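Local coordinates for protein putative sulfurtransferase dsrE (Allochromatium vinosum, PDB 2HY5) that is of uncertain function but is probably a sulfurtransferase that carries persulfide sulfur and may take part in the oxidation of intracellular sulfur, at residues I7-P11 and Y12-A16; S19-Q22 and F23-A27; Y40-G43 and V44-S47; R58-V61 and N62-E66; C78-A81 and A82-G86. All blocks are in the same frame, centred on the assembly; numbering follows the deposited sequence.

Interaction 1: I7-P11 and Y12-A16; sequences INEGP and YQHQA
An ordered water joins Gly10 to His14, its oxygen 2.7 Å from Gly10 O and 2.8 Å from His14 O, so that the two carbonyls are linked across a turn they do not close directly. Between them the chain bends sharply: Gln13 N gives a weak hydrogen bond to Pro11 O (2.8 Å), and with a phi of 71° and a psi of -47° Tyr12 sits at the centre of a classic gamma turn. The Tyr12 ring leans on Pro11, its CD1 3.7 Å from Pro11 CB, while its hydroxyl is hydrogen-bonded to Arg58 O and Ile60 N. Glu9 CB packs against His14 CB at 3.8 Å and against the methyl of Ala16, Glu9 CB to Ala16 CB, at 4.0 Å. Beyond these carbons a bend at chi2 carries Glu9 CD over the rim of one face of the imidazole, the two planes 62° apart. Glu9 OE1 comes within 3.7 Å of His14 ND1, but the main polar partner of the carboxylate is Tyr21 of the DsrF chain. Gln13 reaches outward to Arg85 of the second subunit, which makes the turn part of the subunit interface. This loop connects strand 2-7 to helix 16-29, the crossing from strand to helix that opens the first beta-alpha-beta unit of an alpha/beta fold with a parallel sheet.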
loop_
_atom_site.group_PDB
_atom_site.type_symbol
_atom_site.label_atom_id
_atom_site.label_comp_id
_atom_site.label_asym_id
_atom_site.label_seq_id
_atom_site.Cartn_x
_atom_site.Cartn_y
_atom_site.Cartn_z
ATOM N N ILE A 7 3.066 3.470 14.036
ATOM C CA ILE A 7 2.127 3.683 12.936
ATOM C C ILE A 7 2.956 3.986 11.689
ATOM O O ILE A 7 3.721 4.949 11.669
ATOM C CB ILE A 7 1.166 4.846 13.263
ATOM C CG1 ILE A 7 0.362 4.489 14.522
ATOM C CG2 ILE A 7 0.220 5.104 12.093
ATOM C CD1 ILE A 7 -0.474 5.610 15.066
ATOM N N ASN A 8 2.794 3.160 10.655
ATOM C CA ASN A 8 3.580 3.285 9.426
ATOM C C ASN A 8 2.925 3.904 8.205
ATOM O O ASN A 8 3.581 4.051 7.170
ATOM C CB ASN A 8 4.099 1.912 8.991
ATOM C CG ASN A 8 4.863 1.195 10.083
ATOM O OD1 ASN A 8 5.496 1.819 10.932
ATOM N ND2 ASN A 8 4.833 -0.129 10.044
ATOM N N GLU A 9 1.652 4.257 8.298
ATOM C CA GLU A 9 0.971 4.814 7.140
ATOM C C GLU A 9 0.351 6.170 7.383
ATOM O O GLU A 9 0.021 6.526 8.513
ATOM C CB GLU A 9 -0.113 3.847 6.671
ATOM C CG GLU A 9 0.381 2.436 6.451
ATOM C CD GLU A 9 1.542 2.362 5.475
ATOM O OE1 GLU A 9 1.576 3.175 4.527
ATOM O OE2 GLU A 9 2.409 1.478 5.648
ATOM N N GLY A 10 0.177 6.913 6.294
ATOM C CA GLY A 10 -0.414 8.231 6.378
ATOM C C GLY A 10 -1.896 8.187 6.695
ATOM O O GLY A 10 -2.549 7.151 6.524
ATOM N N PRO A 11 -2.460 9.309 7.160
ATOM C CA PRO A 11 -3.879 9.400 7.503
ATOM C C PRO A 11 -4.786 9.254 6.281
ATOM O O PRO A 11 -4.443 9.695 5.183
ATOM C CB PRO A 11 -3.985 10.778 8.149
ATOM C CG PRO A 11 -2.952 11.570 7.394
ATOM C CD PRO A 11 -1.790 10.614 7.320
ATOM N N TYR A 12 -5.933 8.614 6.493
ATOM C CA TYR A 12 -6.952 8.394 5.466
ATOM C C TYR A 12 -6.613 7.384 4.376
ATOM O O TYR A 12 -7.434 6.523 4.068
ATOM C CB TYR A 12 -7.359 9.727 4.820
ATOM C CG TYR A 12 -7.859 10.746 5.827
ATOM C CD1 TYR A 12 -7.034 11.776 6.268
ATOM C CD2 TYR A 12 -9.130 10.633 6.389
ATOM C CE1 TYR A 12 -7.459 12.672 7.254
ATOM C CE2 TYR A 12 -9.568 11.519 7.372
ATOM C CZ TYR A 12 -8.725 12.534 7.799
ATOM O OH TYR A 12 -9.137 13.407 8.777
ATOM N N GLN A 13 -5.416 7.478 3.801
ATOM C CA GLN A 13 -5.011 6.558 2.734
ATOM C C GLN A 13 -5.143 5.106 3.184
ATOM O O GLN A 13 -5.595 4.255 2.428
ATOM C CB GLN A 13 -3.564 6.831 2.314
ATOM C CG GLN A 13 -3.093 5.996 1.118
ATOM C CD GLN A 13 -3.351 6.665 -0.222
ATOM O OE1 GLN A 13 -4.046 7.679 -0.307
ATOM N NE2 GLN A 13 -2.784 6.097 -1.280
ATOM N N HIS A 14 -4.723 4.831 4.415
ATOM C CA HIS A 14 -4.805 3.489 4.986
ATOM C C HIS A 14 -5.478 3.572 6.350
ATOM O O HIS A 14 -5.362 4.581 7.049
ATOM C CB HIS A 14 -3.409 2.882 5.141
ATOM C CG HIS A 14 -2.721 2.604 3.840
ATOM N ND1 HIS A 14 -1.907 3.523 3.214
ATOM C CD2 HIS A 14 -2.729 1.506 3.043
ATOM C CE1 HIS A 14 -1.440 3.006 2.091
ATOM N NE2 HIS A 14 -1.922 1.783 1.965
ATOM N N GLN A 15 -6.178 2.509 6.735
ATOM C CA GLN A 15 -6.883 2.492 8.014
ATOM C C GLN A 15 -5.958 2.393 9.227
ATOM O O GLN A 15 -6.390 2.607 10.359
ATOM C CB GLN A 15 -7.873 1.329 8.035
ATOM C CG GLN A 15 -8.848 1.374 9.206
ATOM C CD GLN A 15 -9.777 0.181 9.231
ATOM O OE1 GLN A 15 -9.890 -0.561 8.250
ATOM N NE2 GLN A 15 -10.462 -0.006 10.354
ATOM N N ALA A 16 -4.688 2.084 8.985
ATOM C CA ALA A 16 -3.693 1.937 10.049
ATOM C C ALA A 16 -3.789 2.977 11.166
ATOM O O ALA A 16 -3.901 2.619 12.335
ATOM C CB ALA A 16 -2.285 1.947 9.454
HETATM O O HOH W 1 -2.913 5.145 8.255
#

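Interaction 2: S19-Q22 and F23-A27; sequences SAYQ and FAKAA
Tyr21 and Lys25 meet one turn apart on helix 16-29, the helix of the beta-alpha-beta unit that runs from strand 2-7 to strand 33-39. The backbone bonds follow the alpha-helical pattern. Phe23 N donates to Ser19 O and Ala24 N to Ala20 O, both at 2.9 Å, Ala26 N reaches Gln22 O at 3.0 Å, and the bond from Lys25 N to Tyr21 O (2.9 Å) is nearly straight at 168°. Each of these four carbonyls is thus met by the amide four residues on, and Ala27 N continues the series to Phe23 O. Among the side chains, Tyr21 extends anti to its own nitrogen (chi1 171°), which brings the phenol beside the aliphatic part of Lys25. Tyr21 OH lies 3.3 Å from Lys25 CD, and Tyr21 CZ 3.8 Å from the same carbon. With an alanine here, the Lys25 methylenes would probably lose the surface they lie against and be free to turn, and a gap would open beside Arg63 and Leu67, which the ring also touches. The Lys25 chain bends twice near its end, and its amine makes a long, weak ion pair with Glu29. Ser19 OG is held by Glu34 of the DsrH chain, and Phe23 makes T-shaped stacks with Phe3 and with Phe88 of the DsrH chain. Gln22 runs alongside Lys25, pointing the same way: its OE1 sits in plane at the edge of the Tyr21 ring, and Gln22 NE2 stands 4.0 Å from Lys25 CE.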
loop_
_atom_site.group_PDB
_atom_site.type_symbol
_atom_site.label_atom_id
_atom_site.label_comp_id
_atom_site.label_asym_id
_atom_site.label_seq_id
_atom_site.Cartn_x
_atom_site.Cartn_y
_atom_site.Cartn_z
ATOM N N SER A 19 -6.992 2.515 13.136
ATOM C CA SER A 19 -6.950 1.307 13.950
ATOM C C SER A 19 -6.077 1.540 15.176
ATOM O O SER A 19 -6.416 1.111 16.283
ATOM C CB SER A 19 -6.402 0.138 13.134
ATOM O OG SER A 19 -7.270 -0.164 12.059
ATOM N N ALA A 20 -4.953 2.218 14.973
ATOM C CA ALA A 20 -4.029 2.507 16.063
ATOM C C ALA A 20 -4.702 3.416 17.079
ATOM O O ALA A 20 -4.535 3.247 18.284
ATOM C CB ALA A 20 -2.763 3.161 15.516
ATOM N N TYR A 21 -5.461 4.388 16.588
ATOM C CA TYR A 21 -6.168 5.310 17.470
ATOM C C TYR A 21 -7.186 4.569 18.337
ATOM O O TYR A 21 -7.225 4.744 19.562
ATOM C CB TYR A 21 -6.888 6.385 16.656
ATOM C CG TYR A 21 -7.807 7.223 17.509
ATOM C CD1 TYR A 21 -7.305 8.248 18.314
ATOM C CD2 TYR A 21 -9.167 6.932 17.580
ATOM C CE1 TYR A 21 -8.142 8.959 19.170
ATOM C CE2 TYR A 21 -10.007 7.629 18.435
ATOM C CZ TYR A 21 -9.491 8.641 19.227
ATOM O OH TYR A 21 -10.336 9.329 20.070
ATOM N N GLN A 22 -8.015 3.742 17.705
ATOM C CA GLN A 22 -9.030 2.996 18.449
ATOM C C GLN A 22 -8.389 2.041 19.448
ATOM O O GLN A 22 -8.912 1.843 20.542
ATOM C CB GLN A 22 -9.951 2.229 17.487
ATOM C CG GLN A 22 -10.691 3.124 16.488
ATOM C CD GLN A 22 -11.672 4.089 17.142
ATOM O OE1 GLN A 22 -12.076 5.092 16.543
ATOM N NE2 GLN A 22 -12.073 3.782 18.364
ATOM N N PHE A 23 -7.257 1.451 19.078
ATOM C CA PHE A 23 -6.549 0.539 19.980
ATOM C C PHE A 23 -6.023 1.328 21.179
ATOM O O PHE A 23 -6.184 0.918 22.327
ATOM C CB PHE A 23 -5.365 -0.121 19.273
ATOM C CG PHE A 23 -4.620 -1.102 20.136
ATOM C CD1 PHE A 23 -4.987 -2.443 20.160
ATOM C CD2 PHE A 23 -3.572 -0.680 20.947
ATOM C CE1 PHE A 23 -4.321 -3.352 20.981
ATOM C CE2 PHE A 23 -2.897 -1.578 21.775
ATOM C CZ PHE A 23 -3.272 -2.918 21.792
ATOM N N ALA A 24 -5.383 2.459 20.897
ATOM C CA ALA A 24 -4.827 3.305 21.945
ATOM C C ALA A 24 -5.901 3.758 22.914
ATOM O O ALA A 24 -5.723 3.679 24.132
ATOM C CB ALA A 24 -4.145 4.521 21.335
ATOM N N LYS A 25 -7.009 4.250 22.373
ATOM C CA LYS A 25 -8.096 4.728 23.213
ATOM C C LYS A 25 -8.614 3.613 24.107
ATOM O O LYS A 25 -8.837 3.810 25.300
ATOM C CB LYS A 25 -9.232 5.279 22.349
ATOM C CG LYS A 25 -10.234 6.118 23.132
ATOM C CD LYS A 25 -11.101 6.957 22.205
ATOM C CE LYS A 25 -12.236 6.150 21.615
ATOM N NZ LYS A 25 -13.267 5.844 22.648
ATOM N N ALA A 26 -8.793 2.429 23.532
ATOM C CA ALA A 26 -9.298 1.303 24.306
ATOM C C ALA A 26 -8.314 0.876 25.392
ATOM O O ALA A 26 -8.716 0.523 26.504
ATOM C CB ALA A 26 -9.603 0.127 23.380
ATOM N N ALA A 27 -7.026 0.910 25.068
ATOM C CA ALA A 27 -5.989 0.522 26.013
ATOM C C ALA A 27 -5.915 1.538 27.147
ATOM O O ALA A 27 -5.787 1.170 28.313
ATOM C CB ALA A 27 -4.654 0.437 25.303
#

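Interaction 3: Y40-G43 and V44-S47; sequences YHDG and VNNS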
loop_
_atom_site.group_PDB
_atom_site.type_symbol
_atom_site.label_atom_id
_atom_site.label_comp_id
_atom_site.label_asym_id
_atom_site.label_seq_id
_atom_site.Cartn_x
_atom_site.Cartn_y
_atom_site.Cartn_z
ATOM N N TYR A 40 6.271 6.431 11.800
ATOM C CA TYR A 40 7.376 6.151 10.888
ATOM C C TYR A 40 6.850 6.001 9.458
ATOM O O TYR A 40 5.645 5.872 9.254
ATOM C CB TYR A 40 8.093 4.869 11.329
ATOM C CG TYR A 40 9.462 4.687 10.722
ATOM C CD1 TYR A 40 10.346 5.764 10.615
ATOM C CD2 TYR A 40 9.890 3.437 10.275
ATOM C CE1 TYR A 40 11.618 5.601 10.079
ATOM C CE2 TYR A 40 11.166 3.264 9.740
ATOM C CZ TYR A 40 12.023 4.350 9.643
ATOM O OH TYR A 40 13.287 4.196 9.118
ATOM N N HIS A 41 7.749 6.003 8.478
ATOM C CA HIS A 41 7.349 5.908 7.068
ATOM C C HIS A 41 6.319 7.019 6.813
ATOM O O HIS A 41 6.424 8.102 7.386
ATOM C CB HIS A 41 6.714 4.543 6.759
ATOM C CG HIS A 41 7.573 3.366 7.109
ATOM N ND1 HIS A 41 8.815 3.148 6.551
ATOM C CD2 HIS A 41 7.346 2.313 7.932
ATOM C CE1 HIS A 41 9.313 2.016 7.011
ATOM N NE2 HIS A 41 8.441 1.488 7.852
ATOM N N ASP A 42 5.326 6.753 5.966
ATOM C CA ASP A 42 4.283 7.741 5.679
ATOM C C ASP A 42 3.491 8.085 6.938
ATOM O O ASP A 42 2.685 9.014 6.942
ATOM C CB ASP A 42 3.325 7.219 4.604
ATOM C CG ASP A 42 3.751 7.601 3.200
ATOM O OD1 ASP A 42 4.817 8.237 3.047
ATOM O OD2 ASP A 42 3.014 7.265 2.247
ATOM N N GLY A 43 3.725 7.327 8.005
ATOM C CA GLY A 43 3.040 7.582 9.257
ATOM C C GLY A 43 3.312 8.984 9.769
ATOM O O GLY A 43 2.491 9.557 10.485
ATOM N N VAL A 44 4.458 9.551 9.408
ATOM C CA VAL A 44 4.787 10.896 9.868
ATOM C C VAL A 44 3.757 11.932 9.411
ATOM O O VAL A 44 3.627 12.995 10.021
ATOM C CB VAL A 44 6.196 11.337 9.384
ATOM C CG1 VAL A 44 7.251 10.370 9.916
ATOM C CG2 VAL A 44 6.234 11.395 7.864
ATOM N N ASN A 45 3.009 11.614 8.357
ATOM C CA ASN A 45 2.015 12.543 7.833
ATOM C C ASN A 45 0.789 12.718 8.738
ATOM O O ASN A 45 -0.102 13.519 8.443
ATOM C CB ASN A 45 1.599 12.109 6.420
ATOM C CG ASN A 45 2.724 12.291 5.398
ATOM O OD1 ASN A 45 2.745 11.635 4.353
ATOM N ND2 ASN A 45 3.655 13.191 5.694
ATOM N N ASN A 46 0.750 11.974 9.842
ATOM C CA ASN A 46 -0.351 12.085 10.797
ATOM C C ASN A 46 -0.099 13.260 11.731
ATOM O O ASN A 46 -0.911 13.541 12.612
ATOM C CB ASN A 46 -0.449 10.830 11.662
ATOM C CG ASN A 46 -1.100 9.681 10.945
ATOM O OD1 ASN A 46 -2.312 9.670 10.749
ATOM N ND2 ASN A 46 -0.297 8.705 10.543
ATOM N N SER A 47 1.020 13.948 11.532
ATOM C CA SER A 47 1.380 15.048 12.418
ATOM C C SER A 47 1.267 16.456 11.846
ATOM O O SER A 47 1.654 17.419 12.508
ATOM C CB SER A 47 2.804 14.846 12.933
ATOM O OG SER A 47 3.751 14.985 11.890
#
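Gly43 O is gripped twice by Asn46, through Asn46 N at 3.0 Å and through Asn46 ND2 at 2.9 Å, in a short 3-10 turn that follows strand 33-39. The two donors come at it differently: the backbone amide stands well above the carbonyl plane, whereas the side-chain nitrogen is tilted from that plane by only 17°. Asn46 can reach back in this way because its CG lies beside its own backbone N (chi1 -78°). The same i to i+3 pattern precedes it, Val44 N donating to His41 O at 3.2 Å in an almost straight line (175°) and Asn45 N to Asp42 O at 3.0 Å. Further along, Val44 O takes a second grip of this kind from Ser47, whose OG donates to Val44 O at 2.7 Å while Ser47 N binds the same oxygen.

In the next shell Asn46 ND2 also donates to Glu9 O and Asn46 OD1 pairs with Ser17 OG, so the whole amide is fixed. Replacing Asn46 by alanine would probably leave Glu9 O and Ser17 OG without these mates and take one of its two donors from Gly43 O, letting the neighbouring loop shift. Asp42 is held by a salt bridge to Arg85, and Tyr40 packs on Cys78, by similarity the residue that carries the persulfide. Glu24 of the DsrF chain is hydrogen-bonded through its backbone O to Tyr40 OH and through its carboxylate to His41 ND1. Tyr40 leans over its neighbour's imidazole, Tyr40 CD2 lying 3.4 Å above the plane of the His41 ring, over its centre.

Interaction 4: R58-V61 and N62-E66; sequences RHIV and NRWAE
Arg63 starts close to the first turn of helix 60-71, the helix of the beta-alpha-beta unit between strands 33-39 and 75-78. Its CB is 3.1 Å from the O of His59, the N-cap residue, and this carbonyl also accepts from Arg63 N at 2.9 Å. CG continues anti to the backbone N (chi1 -174°), and a bend at chi3 turns the guanidinium back over Arg58. There Arg58 CB sits over one face of the flat group, toward its rim: Arg63 NH2 is 3.3 Å from Arg58 CB, and Arg63 NH1 is 3.7 Å from Arg58 CG. At the tip NH2 donates to Gly61 O of the DsrF chain. Beside this pair the Asn62 amide stacks on the imidazole of His59, the planes 12° apart, with ND2 over the ring centre, and Asn62 CB makes a CH-pi contact 3.8 Å from the centroid of the His59 ring. Deeper in, Ile60 CG2 packs against Trp64 CD1 at 3.8 Å, while Trp64 NE1 is hydrogen-bonded to Ser17 OG. Arg58 itself salt-bridges Asp18, and Arg58 NE and Arg63 NH1 stay 5.1 Å apart. The two arginines therefore meet through carbon against a guanidinium face, and separate partners for their polar ends probably ease any repulsion.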
loop_
_atom_site.group_PDB
_atom_site.type_symbol
_atom_site.label_atom_id
_atom_site.label_comp_id
_atom_site.label_asym_id
_atom_site.label_seq_id
_atom_site.Cartn_x
_atom_site.Cartn_y
_atom_site.Cartn_z
ATOM N N ARG A 58 -14.340 11.939 10.658
ATOM C CA ARG A 58 -13.315 12.195 11.658
ATOM C C ARG A 58 -12.107 12.983 11.165
ATOM O O ARG A 58 -11.705 12.896 10.003
ATOM C CB ARG A 58 -12.853 10.877 12.302
ATOM C CG ARG A 58 -11.749 10.116 11.569
ATOM C CD ARG A 58 -12.209 9.517 10.255
ATOM N NE ARG A 58 -11.194 8.634 9.683
ATOM C CZ ARG A 58 -11.194 8.204 8.425
ATOM N NH1 ARG A 58 -12.159 8.576 7.594
ATOM N NH2 ARG A 58 -10.228 7.402 7.997
ATOM N N HIS A 59 -11.548 13.764 12.084
ATOM C CA HIS A 59 -10.373 14.584 11.833
ATOM C C HIS A 59 -9.259 13.815 12.536
ATOM O O HIS A 59 -9.043 13.966 13.733
ATOM C CB HIS A 59 -10.555 15.967 12.471
ATOM C CG HIS A 59 -9.563 16.986 12.004
ATOM N ND1 HIS A 59 -8.200 16.802 12.091
ATOM C CD2 HIS A 59 -9.740 18.212 11.453
ATOM C CE1 HIS A 59 -7.580 17.867 11.615
ATOM N NE2 HIS A 59 -8.494 18.738 11.221
ATOM N N ILE A 60 -8.571 12.968 11.784
ATOM C CA ILE A 60 -7.516 12.143 12.349
ATOM C C ILE A 60 -6.449 12.876 13.159
ATOM O O ILE A 60 -6.128 12.473 14.276
ATOM C CB ILE A 60 -6.834 11.322 11.245
ATOM C CG1 ILE A 60 -7.862 10.376 10.617
ATOM C CG2 ILE A 60 -5.657 10.553 11.821
ATOM C CD1 ILE A 60 -7.332 9.554 9.453
ATOM N N VAL A 61 -5.894 13.947 12.608
ATOM C CA VAL A 61 -4.855 14.668 13.325
ATOM C C VAL A 61 -5.353 15.272 14.629
ATOM O O VAL A 61 -4.728 15.086 15.672
ATOM C CB VAL A 61 -4.244 15.780 12.458
ATOM C CG1 VAL A 61 -3.118 16.480 13.224
ATOM C CG2 VAL A 61 -3.710 15.178 11.161
ATOM N N ASN A 62 -6.469 15.995 14.578
ATOM C CA ASN A 62 -7.000 16.620 15.783
ATOM C C ASN A 62 -7.438 15.599 16.816
ATOM O O ASN A 62 -7.318 15.831 18.016
ATOM C CB ASN A 62 -8.170 17.550 15.450
ATOM C CG ASN A 62 -7.712 18.832 14.782
ATOM O OD1 ASN A 62 -6.532 19.181 14.829
ATOM N ND2 ASN A 62 -8.647 19.547 14.167
ATOM N N ARG A 63 -7.945 14.468 16.340
ATOM C CA ARG A 63 -8.401 13.403 17.220
ATOM C C ARG A 63 -7.217 12.823 17.998
ATOM O O ARG A 63 -7.318 12.566 19.197
ATOM C CB ARG A 63 -9.086 12.325 16.389
ATOM C CG ARG A 63 -9.732 11.230 17.199
ATOM C CD ARG A 63 -10.197 10.115 16.280
ATOM N NE ARG A 63 -11.634 10.152 16.043
ATOM C CZ ARG A 63 -12.286 9.247 15.319
ATOM N NH1 ARG A 63 -11.618 8.243 14.762
ATOM N NH2 ARG A 63 -13.603 9.334 15.165
ATOM N N TRP A 64 -6.094 12.620 17.315
ATOM C CA TRP A 64 -4.887 12.115 17.971
ATOM C C TRP A 64 -4.431 13.157 18.992
ATOM O O TRP A 64 -4.037 12.824 20.108
ATOM C CB TRP A 64 -3.759 11.904 16.955
ATOM C CG TRP A 64 -3.652 10.512 16.397
ATOM C CD1 TRP A 64 -3.734 10.148 15.082
ATOM C CD2 TRP A 64 -3.401 9.303 17.129
ATOM N NE1 TRP A 64 -3.552 8.793 14.947
ATOM C CE2 TRP A 64 -3.346 8.248 16.190
ATOM C CE3 TRP A 64 -3.222 9.007 18.488
ATOM C CZ2 TRP A 64 -3.111 6.920 16.567
ATOM C CZ3 TRP A 64 -2.989 7.685 18.859
ATOM C CH2 TRP A 64 -2.937 6.661 17.901
ATOM N N ALA A 65 -4.480 14.425 18.598
ATOM C CA ALA A 65 -4.054 15.508 19.479
ATOM C C ALA A 65 -4.922 15.593 20.731
ATOM O O ALA A 65 -4.418 15.854 21.828
ATOM C CB ALA A 65 -4.085 16.831 18.731
ATOM N N GLU A 66 -6.224 15.374 20.569
ATOM C CA GLU A 66 -7.143 15.416 21.700
ATOM C C GLU A 66 -6.846 14.259 22.648
ATOM O O GLU A 66 -6.890 14.414 23.870
ATOM C CB GLU A 66 -8.591 15.344 21.210
ATOM C CG GLU A 66 -8.994 16.524 20.337
ATOM C CD GLU A 66 -10.380 16.376 19.740
ATOM O OE1 GLU A 66 -10.616 15.382 19.022
ATOM O OE2 GLU A 66 -11.232 17.254 19.987
#

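Interaction 5: C78-A81 and A82-G86; sequences CVAA and AQRRG
Arg85 folds back along the last turn of helix 79-85 and grips Ala81 O twice. This short helix begins at the C-terminal end of strand 75-78 of the parallel sheet, with Cys78 as its N-cap. Arg85 N donates to Ala81 O at 3.2 Å and Arg85 NH1 at 3.3 Å, the two nitrogens coming from opposite faces of the carbonyl plane. For the guanidinium the oxygen lies at the edge, in its plane, and NH1 also rests 3.5 Å from Ala81 CB. The other nitrogens have partners of their own: NE the Asp42 carboxylate, NH2 Glu24 of the DsrF chain in a salt bridge and Gln13 of the second subunit in a hydrogen bond. The Arg84 guanidinium, bent round at chi3, comes obliquely to about 4 Å from Ala80 O. On another side of the helix Val79 and Gln83 run alongside each other, pointing the same way, with Gln83 CG 3.1 Å from Val79 O. At the far end the chain leaves the helix at Gly86, where phi is positive. By similarity Cys78 forms the persulfide intermediate; its SG accepts a capping bond from Ala81 N, 3.6 Å long and nearly straight at 174°.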
loop_
_atom_site.group_PDB
_atom_site.type_symbol
_atom_site.label_atom_id
_atom_site.label_comp_id
_atom_site.label_asym_id
_atom_site.label_seq_id
_atom_site.Cartn_x
_atom_site.Cartn_y
_atom_site.Cartn_z
ATOM N N CYS A 78 9.380 10.488 13.373
ATOM C CA CYS A 78 10.754 10.251 12.941
ATOM C C CYS A 78 11.291 11.400 12.090
ATOM O O CYS A 78 10.692 11.766 11.079
ATOM C CB CYS A 78 10.837 8.957 12.136
ATOM S SG CYS A 78 12.492 8.624 11.512
ATOM N N VAL A 79 12.430 11.954 12.489
ATOM C CA VAL A 79 13.019 13.068 11.753
ATOM C C VAL A 79 13.445 12.706 10.330
ATOM O O VAL A 79 13.222 13.478 9.398
ATOM C CB VAL A 79 14.234 13.659 12.513
ATOM C CG1 VAL A 79 15.351 12.628 12.613
ATOM C CG2 VAL A 79 14.723 14.912 11.810
ATOM N N ALA A 80 14.053 11.535 10.163
ATOM C CA ALA A 80 14.514 11.082 8.852
ATOM C C ALA A 80 13.346 10.939 7.886
ATOM O O ALA A 80 13.385 11.445 6.760
ATOM C CB ALA A 80 15.245 9.752 8.988
ATOM N N ALA A 81 12.306 10.247 8.333
ATOM C CA ALA A 81 11.117 10.044 7.519
ATOM C C ALA A 81 10.392 11.373 7.287
ATOM O O ALA A 81 9.807 11.592 6.230
ATOM C CB ALA A 81 10.186 9.040 8.201
ATOM N N ALA A 82 10.438 12.262 8.275
ATOM C CA ALA A 82 9.789 13.567 8.150
ATOM C C ALA A 82 10.491 14.458 7.119
ATOM O O ALA A 82 9.839 15.167 6.354
ATOM C CB ALA A 82 9.757 14.267 9.505
ATOM N N GLN A 83 11.821 14.419 7.100
ATOM C CA GLN A 83 12.588 15.227 6.157
ATOM C C GLN A 83 12.331 14.787 4.726
ATOM O O GLN A 83 12.277 15.599 3.811
ATOM C CB GLN A 83 14.082 15.126 6.466
ATOM C CG GLN A 83 14.480 15.827 7.749
ATOM C CD GLN A 83 15.936 15.615 8.102
ATOM O OE1 GLN A 83 16.467 16.258 9.009
ATOM N NE2 GLN A 83 16.590 14.704 7.393
ATOM N N ARG A 84 12.167 13.487 4.543
ATOM C CA ARG A 84 11.924 12.936 3.224
ATOM C C ARG A 84 10.534 13.315 2.720
ATOM O O ARG A 84 10.337 13.552 1.527
ATOM C CB ARG A 84 12.048 11.414 3.287
ATOM C CG ARG A 84 12.509 10.740 2.012
ATOM C CD ARG A 84 12.685 9.253 2.271
ATOM N NE ARG A 84 13.360 9.020 3.546
ATOM C CZ ARG A 84 14.635 8.664 3.676
ATOM N NH1 ARG A 84 15.395 8.489 2.604
ATOM N NH2 ARG A 84 15.152 8.493 4.885
ATOM N N ARG A 85 9.579 13.409 3.638
ATOM C CA ARG A 85 8.199 13.687 3.271
ATOM C C ARG A 85 7.647 15.097 3.443
ATOM O O ARG A 85 6.558 15.399 2.951
ATOM C CB ARG A 85 7.311 12.676 3.987
ATOM C CG ARG A 85 7.682 11.237 3.630
ATOM C CD ARG A 85 6.909 10.234 4.453
ATOM N NE ARG A 85 7.127 8.856 4.014
ATOM C CZ ARG A 85 8.244 8.160 4.202
ATOM N NH1 ARG A 85 9.279 8.701 4.824
ATOM N NH2 ARG A 85 8.311 6.896 3.790
ATOM N N GLY A 86 8.376 15.959 4.140
ATOM C CA GLY A 86 7.901 17.319 4.299
ATOM C C GLY A 86 7.211 17.687 5.597
ATOM O O GLY A 86 6.332 18.544 5.590
#

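Overall arrangement
All five contacts are local and follow one another along the chain without nesting or crossing. Interaction 1 shapes the loop leaving strand 2-7, and interaction 2 lies on the helix after it, joined to it where Ile7 packs on Ala20. Interaction 3 turns the chain after strand 33-39 and sits beside interaction 1, their centres about 8 Å apart. Interaction 4 starts helix 60-71, which packs against helix 16-29 through Trp64 and Arg63 and is tied to the first loop by Tyr12. Interaction 5 follows strand 75-78 and meets interaction 3 through the Asp42-Arg85 salt bridge. Its centre is about 24 Å from that of interaction 2, on the opposite side of the chain's centre.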